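PDB 6AKZ: GlcNAc Inducible Gene 2, GIG2, which binds iron and is probably an oxygenase of the DUF1479 (Gig2-like) family, its gene being inducible by N-acetylglucosamine. Local coordinates for residues A[41-46]-A[298-303]; A[104-109]-A[176-181]; A[290-295]-A[309-314]. One frame throughout, in Å; residues are numbered along the deposited sequence.

Interactions 1 and 3 lie on the same side of the chain's centre, with centres 15 Å apart, and they touch: Y303 OH of interaction 1 is 2.5 Å from D294 OD1 of interaction 3, a probable hydrogen bond, and the Y303 ring also packs on P295. Their segments alternate along the sequence. Interaction 2 lies on the opposite side of the chain's centre, its centre 46 Å from that of interaction 1 and 41 Å from that of interaction 3, although in sequence it is nested within the loop that interaction 1 closes. None of the three includes an iron ligand (H192, D194, H355), and all lie away from that site.

Interaction 1: residues A[41-46]-A[298-303]; sequences RLLVEI and GNIDDY
L43 carries this contact, and one of its methyl groups, CD1, touches both I300 and Y303. L43 CD1 comes within 3.4 Å of Y303 CE2 and within 3.7 Å of Y303 CZ; it approaches the ring obliquely, nearest the CE2-CZ bond. The same CD1 lies 4.0 Å from I300 CG1. Beside it, V44 CG2 reaches I300 CD1 at 4.2 Å, which extends the apolar patch toward the exposed flank of the helix. L43 CG and I300 CG1 are both anti to their own carbonyl carbons (chi1 -67° and -74°), and the L43 and Y303 side chains come from opposite directions. No polar bond joins the segments, and the 189 Å² buried between them comes from hydrophobic packing.

In the second shell, the I300 carbonyl O lies in the plane of the Y303 ring, at its edge. N299 OD1 accepts from D301 N at 3.0 Å, an Asx turn at the start of the 3-10 segment 300-302. W39 meets the ring of Y303, whose hydroxyl is held by D294, edge-to-face. L43 also rests on Y284 of helix 278-287. The whole is a helix-to-loop contact, in which a 3-10 turn opened by an Asx turn packs against helix 32-56.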
loop_
_atom_site.group_PDB
_atom_site.type_symbol
_atom_site.label_atom_id
_atom_site.label_comp_id
_atom_site.label_asym_id
_atom_site.label_seq_id
_atom_site.Cartn_x
_atom_site.Cartn_y
_atom_site.Cartn_z
ATOM N N ARG A 41 -14.373 19.872 13.657
ATOM C CA ARG A 41 -15.260 19.386 12.563
ATOM C C ARG A 41 -14.985 17.868 12.251
ATOM O O ARG A 41 -15.914 17.094 12.014
ATOM C CB ARG A 41 -15.064 20.128 11.267
ATOM C CG ARG A 41 -15.308 21.634 11.312
ATOM C CD ARG A 41 -15.572 22.192 9.905
ATOM N NE ARG A 41 -14.409 22.011 9.020
ATOM C CZ ARG A 41 -13.390 22.843 8.914
ATOM N NH1 ARG A 41 -13.345 23.970 9.655
ATOM N NH2 ARG A 41 -12.405 22.558 8.069
ATOM N N LEU A 42 -13.719 17.513 12.207
ATOM C CA LEU A 42 -13.296 16.163 11.881
ATOM C C LEU A 42 -13.865 15.112 12.869
ATOM O O LEU A 42 -14.443 14.107 12.450
ATOM C CB LEU A 42 -11.783 16.057 11.826
ATOM C CG LEU A 42 -11.226 14.643 11.625
ATOM C CD1 LEU A 42 -11.658 14.109 10.236
ATOM C CD2 LEU A 42 -9.743 14.643 11.740
ATOM N N LEU A 43 -13.692 15.371 14.160
ATOM C CA LEU A 43 -14.191 14.499 15.165
ATOM C C LEU A 43 -15.684 14.322 15.135
ATOM O O LEU A 43 -16.160 13.187 15.306
ATOM C CB LEU A 43 -13.713 14.948 16.547
ATOM C CG LEU A 43 -12.243 14.859 16.896
ATOM C CD1 LEU A 43 -12.067 15.191 18.371
ATOM C CD2 LEU A 43 -11.556 13.524 16.593
ATOM N N VAL A 44 -16.414 15.377 14.792
ATOM C CA VAL A 44 -17.841 15.302 14.713
ATOM C C VAL A 44 -18.194 14.347 13.554
ATOM O O VAL A 44 -18.926 13.422 13.765
ATOM C CB VAL A 44 -18.469 16.694 14.521
ATOM C CG1 VAL A 44 -19.944 16.578 14.139
ATOM C CG2 VAL A 44 -18.243 17.537 15.790
ATOM N N GLU A 45 -17.538 14.525 12.400
ATOM C CA GLU A 45 -17.759 13.670 11.198
ATOM C C GLU A 45 -17.341 12.227 11.468
ATOM O O GLU A 45 -18.046 11.293 10.994
ATOM C CB GLU A 45 -17.036 14.156 9.941
ATOM C CG GLU A 45 -17.600 15.464 9.393
ATOM C CD GLU A 45 -19.121 15.447 9.298
ATOM O OE1 GLU A 45 -19.635 14.627 8.490
ATOM O OE2 GLU A 45 -19.795 16.160 10.093
ATOM N N ILE A 46 -16.207 12.049 12.140
ATOM C CA ILE A 46 -15.749 10.710 12.487
ATOM C C ILE A 46 -16.838 9.970 13.310
ATOM O O ILE A 46 -17.198 8.810 12.998
ATOM C CB ILE A 46 -14.393 10.710 13.172
ATOM C CG1 ILE A 46 -13.296 10.874 12.109
ATOM C CG2 ILE A 46 -14.157 9.501 14.016
ATOM C CD1 ILE A 46 -11.855 10.877 12.669
ATOM N N GLY A 298 -14.468 15.596 27.786
ATOM C CA GLY A 298 -15.135 14.886 26.687
ATOM C C GLY A 298 -15.784 15.847 25.717
ATOM O O GLY A 298 -16.532 15.446 24.842
ATOM N N ASN A 299 -15.499 17.129 25.859
ATOM C CA ASN A 299 -16.056 18.130 25.001
ATOM C C ASN A 299 -15.046 18.415 23.864
ATOM O O ASN A 299 -13.943 18.848 24.107
ATOM C CB ASN A 299 -16.305 19.375 25.825
ATOM C CG ASN A 299 -17.103 20.425 25.093
ATOM O OD1 ASN A 299 -17.214 20.422 23.871
ATOM N ND2 ASN A 299 -17.653 21.372 25.860
ATOM N N ILE A 300 -15.461 18.153 22.634
ATOM C CA ILE A 300 -14.626 18.376 21.443
ATOM C C ILE A 300 -14.159 19.835 21.392
ATOM O O ILE A 300 -13.027 20.131 20.992
ATOM C CB ILE A 300 -15.436 17.941 20.192
ATOM C CG1 ILE A 300 -15.483 16.416 20.148
ATOM C CG2 ILE A 300 -14.863 18.472 18.870
ATOM C CD1 ILE A 300 -16.607 15.833 19.279
ATOM N N ASP A 301 -14.983 20.763 21.859
ATOM C CA ASP A 301 -14.573 22.156 21.824
ATOM C C ASP A 301 -13.403 22.504 22.779
ATOM O O ASP A 301 -12.797 23.559 22.632
ATOM C CB ASP A 301 -15.762 23.083 21.983
ATOM C CG ASP A 301 -15.412 24.507 21.620
ATOM O OD1 ASP A 301 -15.210 24.800 20.407
ATOM O OD2 ASP A 301 -15.290 25.332 22.566
ATOM N N ASP A 302 -12.984 21.579 23.643
ATOM C CA ASP A 302 -11.847 21.799 24.532
ATOM C C ASP A 302 -10.484 21.284 24.053
ATOM O O ASP A 302 -9.502 21.445 24.770
ATOM C CB ASP A 302 -12.114 21.130 25.905
ATOM C CG ASP A 302 -13.245 21.805 26.710
ATOM O OD1 ASP A 302 -13.573 22.981 26.479
ATOM O OD2 ASP A 302 -13.828 21.126 27.569
ATOM N N TYR A 303 -10.385 20.617 22.892
ATOM C CA TYR A 303 -9.047 20.344 22.292
ATOM C C TYR A 303 -8.277 21.634 22.022
ATOM O O TYR A 303 -8.854 22.600 21.571
ATOM C CB TYR A 303 -9.172 19.586 20.928
ATOM C CG TYR A 303 -9.412 18.125 21.107
ATOM C CD1 TYR A 303 -8.362 17.253 21.250
ATOM C CD2 TYR A 303 -10.703 17.635 21.165
ATOM C CE1 TYR A 303 -8.591 15.902 21.437
ATOM C CE2 TYR A 303 -10.962 16.292 21.342
ATOM C CZ TYR A 303 -9.935 15.432 21.445
ATOM O OH TYR A 303 -10.236 14.094 21.656
#

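Interaction 2: residues A[104-109]-A[176-181]; sequences NELVEF and DRIRIR
A helix packs here on the mixed sheet of this cupin-clan protein: helix 96-112 lies against strand 178-181, which runs antiparallel between strands 367-371 and 127-128. Alternation along the strand decides which residues take part. I178 and I180 direct their side chains toward the helix, whereas R179, between them, does not touch it and instead bonds S367 and Y371 of strand 367-371. The nearest CA pairs, L106 with I178 at 8.8 Å and V107 with I180 at 8.9 Å, show that side chains bridge the gap.

The I178 terminal methyl, CD1, fits against the L106 side chain, 4.0 Å from both L106 CB and L106 CD2. I178 CG1 stands between the backbone N and the carbonyl carbon (chi1 70°), which carries CD1 out to the leucine. P135 and S133 also touch L106, and V130 and Y128 touch I178, completing the surroundings of this buried pair. Contact between the segments is wholly apolar and buries 146 Å². The second pair is a single-methyl meeting: the V107 and I180 side chains cross at about a right angle, with V107 CG2 4.1 Å from I180 CD1.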
loop_
_atom_site.group_PDB
_atom_site.type_symbol
_atom_site.label_atom_id
_atom_site.label_comp_id
_atom_site.label_asym_id
_atom_site.label_seq_id
_atom_site.Cartn_x
_atom_site.Cartn_y
_atom_site.Cartn_z
ATOM N N ASN A 104 -2.238 -25.538 -5.243
ATOM C CA ASN A 104 -1.552 -26.823 -5.079
ATOM C C ASN A 104 -0.104 -26.820 -5.549
ATOM O O ASN A 104 0.735 -27.341 -4.853
ATOM C CB ASN A 104 -2.330 -27.915 -5.775
ATOM C CG ASN A 104 -3.624 -28.198 -5.114
ATOM O OD1 ASN A 104 -3.758 -28.189 -3.884
ATOM N ND2 ASN A 104 -4.593 -28.503 -5.915
ATOM N N GLU A 105 0.196 -26.125 -6.666
ATOM C CA GLU A 105 1.574 -25.924 -7.101
ATOM C C GLU A 105 2.407 -25.128 -6.123
ATOM O O GLU A 105 3.559 -25.487 -5.934
ATOM C CB GLU A 105 1.659 -25.226 -8.458
ATOM C CG GLU A 105 1.053 -26.068 -9.569
ATOM C CD GLU A 105 1.002 -25.375 -10.959
ATOM O OE1 GLU A 105 0.696 -24.145 -11.112
ATOM O OE2 GLU A 105 1.148 -26.127 -11.943
ATOM N N LEU A 106 1.835 -24.094 -5.499
ATOM C CA LEU A 106 2.596 -23.373 -4.436
ATOM C C LEU A 106 2.967 -24.253 -3.247
ATOM O O LEU A 106 4.044 -24.128 -2.648
ATOM C CB LEU A 106 1.862 -22.138 -3.928
ATOM C CG LEU A 106 1.726 -21.014 -4.970
ATOM C CD1 LEU A 106 0.571 -20.051 -4.674
ATOM C CD2 LEU A 106 3.018 -20.257 -5.047
ATOM N N VAL A 107 2.001 -25.060 -2.823
ATOM C CA VAL A 107 2.209 -25.900 -1.637
ATOM C C VAL A 107 3.285 -26.916 -2.007
ATOM O O VAL A 107 4.201 -27.157 -1.222
ATOM C CB VAL A 107 0.926 -26.613 -1.247
ATOM C CG1 VAL A 107 1.118 -27.739 -0.241
ATOM C CG2 VAL A 107 -0.075 -25.614 -0.708
ATOM N N GLU A 108 3.143 -27.547 -3.174
ATOM C CA GLU A 108 4.223 -28.463 -3.649
ATOM C C GLU A 108 5.608 -27.827 -3.669
ATOM O O GLU A 108 6.624 -28.474 -3.326
ATOM C CB GLU A 108 3.898 -28.995 -5.011
ATOM C CG GLU A 108 4.999 -29.880 -5.615
ATOM C CD GLU A 108 4.557 -30.508 -6.921
ATOM O OE1 GLU A 108 3.374 -30.974 -6.948
ATOM O OE2 GLU A 108 5.386 -30.535 -7.889
ATOM N N PHE A 109 5.680 -26.607 -4.206
ATOM C CA PHE A 109 6.931 -25.916 -4.233
ATOM C C PHE A 109 7.413 -25.746 -2.826
ATOM O O PHE A 109 8.558 -26.014 -2.550
ATOM C CB PHE A 109 6.775 -24.496 -4.897
ATOM C CG PHE A 109 8.079 -23.746 -5.012
ATOM C CD1 PHE A 109 8.620 -23.068 -3.930
ATOM C CD2 PHE A 109 8.768 -23.729 -6.230
ATOM C CE1 PHE A 109 9.793 -22.374 -4.055
ATOM C CE2 PHE A 109 9.971 -23.051 -6.338
ATOM C CZ PHE A 109 10.487 -22.397 -5.233
ATOM N N ASP A 176 6.600 -10.175 -3.945
ATOM C CA ASP A 176 6.081 -10.382 -2.618
ATOM C C ASP A 176 5.729 -11.837 -2.433
ATOM O O ASP A 176 5.743 -12.645 -3.391
ATOM C CB ASP A 176 4.883 -9.459 -2.352
ATOM C CG ASP A 176 4.786 -8.971 -0.900
ATOM O OD1 ASP A 176 5.344 -9.570 -0.009
ATOM O OD2 ASP A 176 4.090 -7.972 -0.633
ATOM N N ARG A 177 5.362 -12.145 -1.198
ATOM C CA ARG A 177 5.280 -13.531 -0.810
ATOM C C ARG A 177 3.871 -13.984 -0.719
ATOM O O ARG A 177 2.982 -13.373 -1.274
ATOM C CB ARG A 177 6.056 -13.725 0.434
ATOM C CG ARG A 177 5.638 -12.912 1.541
ATOM C CD ARG A 177 6.707 -13.001 2.588
ATOM N NE ARG A 177 6.312 -12.180 3.732
ATOM C CZ ARG A 177 6.836 -12.331 4.963
ATOM N NH1 ARG A 177 7.777 -13.257 5.223
ATOM N NH2 ARG A 177 6.403 -11.570 5.939
ATOM N N ILE A 178 3.681 -15.204 -0.218
ATOM C CA ILE A 178 2.382 -15.774 -0.043
ATOM C C ILE A 178 2.110 -16.016 1.467
ATOM O O ILE A 178 3.008 -16.097 2.284
ATOM C CB ILE A 178 2.214 -17.022 -0.910
ATOM C CG1 ILE A 178 3.056 -18.171 -0.427
ATOM C CG2 ILE A 178 2.561 -16.711 -2.400
ATOM C CD1 ILE A 178 2.725 -19.498 -1.114
ATOM N N ARG A 179 0.824 -16.069 1.804
ATOM C CA ARG A 179 0.372 -16.450 3.122
ATOM C C ARG A 179 -0.532 -17.668 3.002
ATOM O O ARG A 179 -1.397 -17.763 2.110
ATOM C CB ARG A 179 -0.348 -15.299 3.793
ATOM C CG ARG A 179 -1.163 -15.797 4.987
ATOM C CD ARG A 179 -1.776 -14.663 5.738
ATOM N NE ARG A 179 -2.717 -13.765 5.013
ATOM C CZ ARG A 179 -3.989 -13.999 4.690
ATOM N NH1 ARG A 179 -4.514 -15.214 4.792
ATOM N NH2 ARG A 179 -4.759 -12.978 4.250
ATOM N N ILE A 180 -0.267 -18.687 3.826
ATOM C CA ILE A 180 -1.178 -19.813 3.917
ATOM C C ILE A 180 -1.394 -20.005 5.413
ATOM O O ILE A 180 -0.499 -20.535 6.087
ATOM C CB ILE A 180 -0.589 -21.111 3.313
ATOM C CG1 ILE A 180 -0.246 -20.894 1.840
ATOM C CG2 ILE A 180 -1.592 -22.254 3.383
ATOM C CD1 ILE A 180 0.499 -22.047 1.197
ATOM N N ARG A 181 -2.509 -19.464 5.936
ATOM C CA ARG A 181 -2.786 -19.389 7.359
ATOM C C ARG A 181 -3.742 -20.521 7.747
ATOM O O ARG A 181 -4.855 -20.609 7.272
ATOM C CB ARG A 181 -3.381 -18.085 7.750
ATOM C CG ARG A 181 -3.616 -17.908 9.269
ATOM C CD ARG A 181 -3.945 -16.481 9.546
ATOM N NE ARG A 181 -4.333 -16.291 10.935
ATOM C CZ ARG A 181 -4.823 -15.169 11.432
ATOM N NH1 ARG A 181 -5.032 -14.100 10.670
ATOM N NH2 ARG A 181 -5.101 -15.101 12.720
#

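Interaction 3: residues A[290-295]-A[309-314]; sequences FFWKDP and TPKFPG
The aliphatic chain of K311 lies over one face of the W292 indole, and this CH-pi contact is the main one between the segments, which bury 89 Å² of W292 and 47 Å² of K311. K311 CD stands 3.9 Å from the centroid of the six-membered ring and 21° off its normal; its closest ring atom is W292 CZ2, at 3.6 Å from K311 CD. The next carbon follows it over the rim, with K311 CE 3.7 Å from W292 CZ2. A bend at chi4 (-59°) then turns the ammonium group, and K311 NZ lies 5.5 Å from the same centroid, at most a weak cation-pi attraction. That charge has firmer partners in a salt bridge to D14 and a hydrogen bond to P12 O. CB of K293, the next residue along from W292, covers the opposite face.

Apolar packing adds W292 CB against P313 CG at 4.2 Å, at the root of the W292 side chain.

The polar part is indirect. W292 NE1 and T309 OG1, 3.8 Å apart, are not bonded to each other. Each instead has a hydrogen bond with D306 OD2, and this one carboxylate oxygen ties the two segments together.

Both segments belong to the long connection between helix 278-287 and strand 322-323. P310 and F312 rest on helix 18-26, F291 packs on helix 32-56, and G314 pairs its backbone with F323 of strand 322-323.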
loop_
_atom_site.group_PDB
_atom_site.type_symbol
_atom_site.label_atom_id
_atom_site.label_comp_id
_atom_site.label_asym_id
_atom_site.label_seq_id
_atom_site.Cartn_x
_atom_site.Cartn_y
_atom_site.Cartn_z
ATOM N N PHE A 290 -0.570 16.655 16.795
ATOM C CA PHE A 290 -0.905 17.969 17.248
ATOM C C PHE A 290 -2.094 17.994 18.234
ATOM O O PHE A 290 -2.322 19.037 18.917
ATOM C CB PHE A 290 -1.260 18.871 16.079
ATOM C CG PHE A 290 -0.164 18.956 15.039
ATOM C CD1 PHE A 290 -0.066 18.020 13.993
ATOM C CD2 PHE A 290 0.789 19.917 15.122
ATOM C CE1 PHE A 290 0.956 18.080 13.091
ATOM C CE2 PHE A 290 1.818 19.984 14.196
ATOM C CZ PHE A 290 1.886 19.077 13.159
ATOM N N PHE A 291 -2.899 16.920 18.238
ATOM C CA PHE A 291 -4.100 16.863 19.080
ATOM C C PHE A 291 -4.198 15.547 19.784
ATOM O O PHE A 291 -5.224 14.865 19.688
ATOM C CB PHE A 291 -5.336 17.113 18.220
ATOM C CG PHE A 291 -5.356 18.454 17.547
ATOM C CD1 PHE A 291 -5.690 19.613 18.259
ATOM C CD2 PHE A 291 -5.043 18.588 16.224
ATOM C CE1 PHE A 291 -5.742 20.852 17.642
ATOM C CE2 PHE A 291 -5.099 19.824 15.588
ATOM C CZ PHE A 291 -5.431 20.976 16.307
ATOM N N TRP A 292 -3.091 15.159 20.442
ATOM C CA TRP A 292 -2.916 13.837 20.993
ATOM C C TRP A 292 -3.513 13.796 22.380
ATOM O O TRP A 292 -3.734 12.704 22.867
ATOM C CB TRP A 292 -1.427 13.394 21.084
ATOM C CG TRP A 292 -0.575 14.282 21.945
ATOM C CD1 TRP A 292 0.111 15.388 21.547
ATOM C CD2 TRP A 292 -0.346 14.155 23.371
ATOM N NE1 TRP A 292 0.737 15.985 22.625
ATOM C CE2 TRP A 292 0.478 15.251 23.758
ATOM C CE3 TRP A 292 -0.772 13.247 24.355
ATOM C CZ2 TRP A 292 0.917 15.427 25.075
ATOM C CZ3 TRP A 292 -0.355 13.431 25.658
ATOM C CH2 TRP A 292 0.488 14.523 26.006
ATOM N N LYS A 293 -3.719 14.955 23.013
ATOM C CA LYS A 293 -4.298 15.016 24.383
ATOM C C LYS A 293 -5.799 15.156 24.365
ATOM O O LYS A 293 -6.325 16.183 23.980
ATOM C CB LYS A 293 -3.667 16.159 25.142
ATOM C CG LYS A 293 -3.985 16.159 26.624
ATOM C CD LYS A 293 -2.770 15.831 27.475
ATOM C CE LYS A 293 -3.159 15.406 28.891
ATOM N NZ LYS A 293 -3.936 16.416 29.677
ATOM N N ASP A 294 -6.522 14.098 24.720
ATOM C CA ASP A 294 -7.985 14.169 24.728
ATOM C C ASP A 294 -8.410 14.841 26.027
ATOM O O ASP A 294 -7.842 14.537 27.062
ATOM C CB ASP A 294 -8.576 12.766 24.639
ATOM C CG ASP A 294 -8.115 12.060 23.375
ATOM O OD1 ASP A 294 -8.310 12.684 22.301
ATOM O OD2 ASP A 294 -7.428 11.044 23.495
ATOM N N PRO A 295 -9.352 15.768 25.966
ATOM C CA PRO A 295 -9.695 16.482 27.201
ATOM C C PRO A 295 -10.543 15.678 28.154
ATOM O O PRO A 295 -11.479 14.963 27.751
ATOM C CB PRO A 295 -10.526 17.657 26.708
ATOM C CG PRO A 295 -11.037 17.283 25.377
ATOM C CD PRO A 295 -10.016 16.369 24.794
ATOM N N THR A 309 5.576 19.616 21.912
ATOM C CA THR A 309 6.245 18.330 22.311
ATOM C C THR A 309 6.593 17.536 21.052
ATOM O O THR A 309 5.767 17.505 20.152
ATOM C CB THR A 309 5.342 17.390 23.140
ATOM O OG1 THR A 309 4.406 16.739 22.253
ATOM C CG2 THR A 309 4.586 18.161 24.255
ATOM N N PRO A 310 7.726 16.829 21.027
ATOM C CA PRO A 310 8.074 15.989 19.888
ATOM C C PRO A 310 7.339 14.628 19.940
ATOM O O PRO A 310 7.957 13.587 19.825
ATOM C CB PRO A 310 9.572 15.807 20.081
ATOM C CG PRO A 310 9.692 15.666 21.558
ATOM C CD PRO A 310 8.723 16.674 22.111
ATOM N N LYS A 311 6.033 14.643 20.125
ATOM C CA LYS A 311 5.252 13.388 20.213
ATOM C C LYS A 311 4.665 13.130 18.826
ATOM O O LYS A 311 3.950 13.967 18.290
ATOM C CB LYS A 311 4.142 13.488 21.267
ATOM C CG LYS A 311 4.751 13.487 22.695
ATOM C CD LYS A 311 3.688 13.464 23.745
ATOM C CE LYS A 311 4.271 13.782 25.107
ATOM N NZ LYS A 311 5.346 12.831 25.512
ATOM N N PHE A 312 5.013 11.979 18.284
ATOM C CA PHE A 312 4.448 11.430 17.044
ATOM C C PHE A 312 3.964 10.022 17.381
ATOM O O PHE A 312 4.707 9.029 17.275
ATOM C CB PHE A 312 5.490 11.488 15.934
ATOM C CG PHE A 312 5.610 12.835 15.345
ATOM C CD1 PHE A 312 6.446 13.814 15.936
ATOM C CD2 PHE A 312 4.827 13.200 14.275
ATOM C CE1 PHE A 312 6.486 15.102 15.422
ATOM C CE2 PHE A 312 4.884 14.499 13.751
ATOM C CZ PHE A 312 5.712 15.456 14.342
ATOM N N PRO A 313 2.766 9.951 17.960
ATOM C CA PRO A 313 2.336 8.684 18.520
ATOM C C PRO A 313 2.241 7.530 17.521
ATOM O O PRO A 313 1.866 7.752 16.349
ATOM C CB PRO A 313 0.974 9.006 19.106
ATOM C CG PRO A 313 0.808 10.486 19.085
ATOM C CD PRO A 313 1.763 11.023 18.079
ATOM N N GLY A 314 2.658 6.347 17.957
ATOM C CA GLY A 314 2.657 5.141 17.120
ATOM C C GLY A 314 3.830 5.019 16.153
ATOM O O GLY A 314 3.886 4.061 15.378
#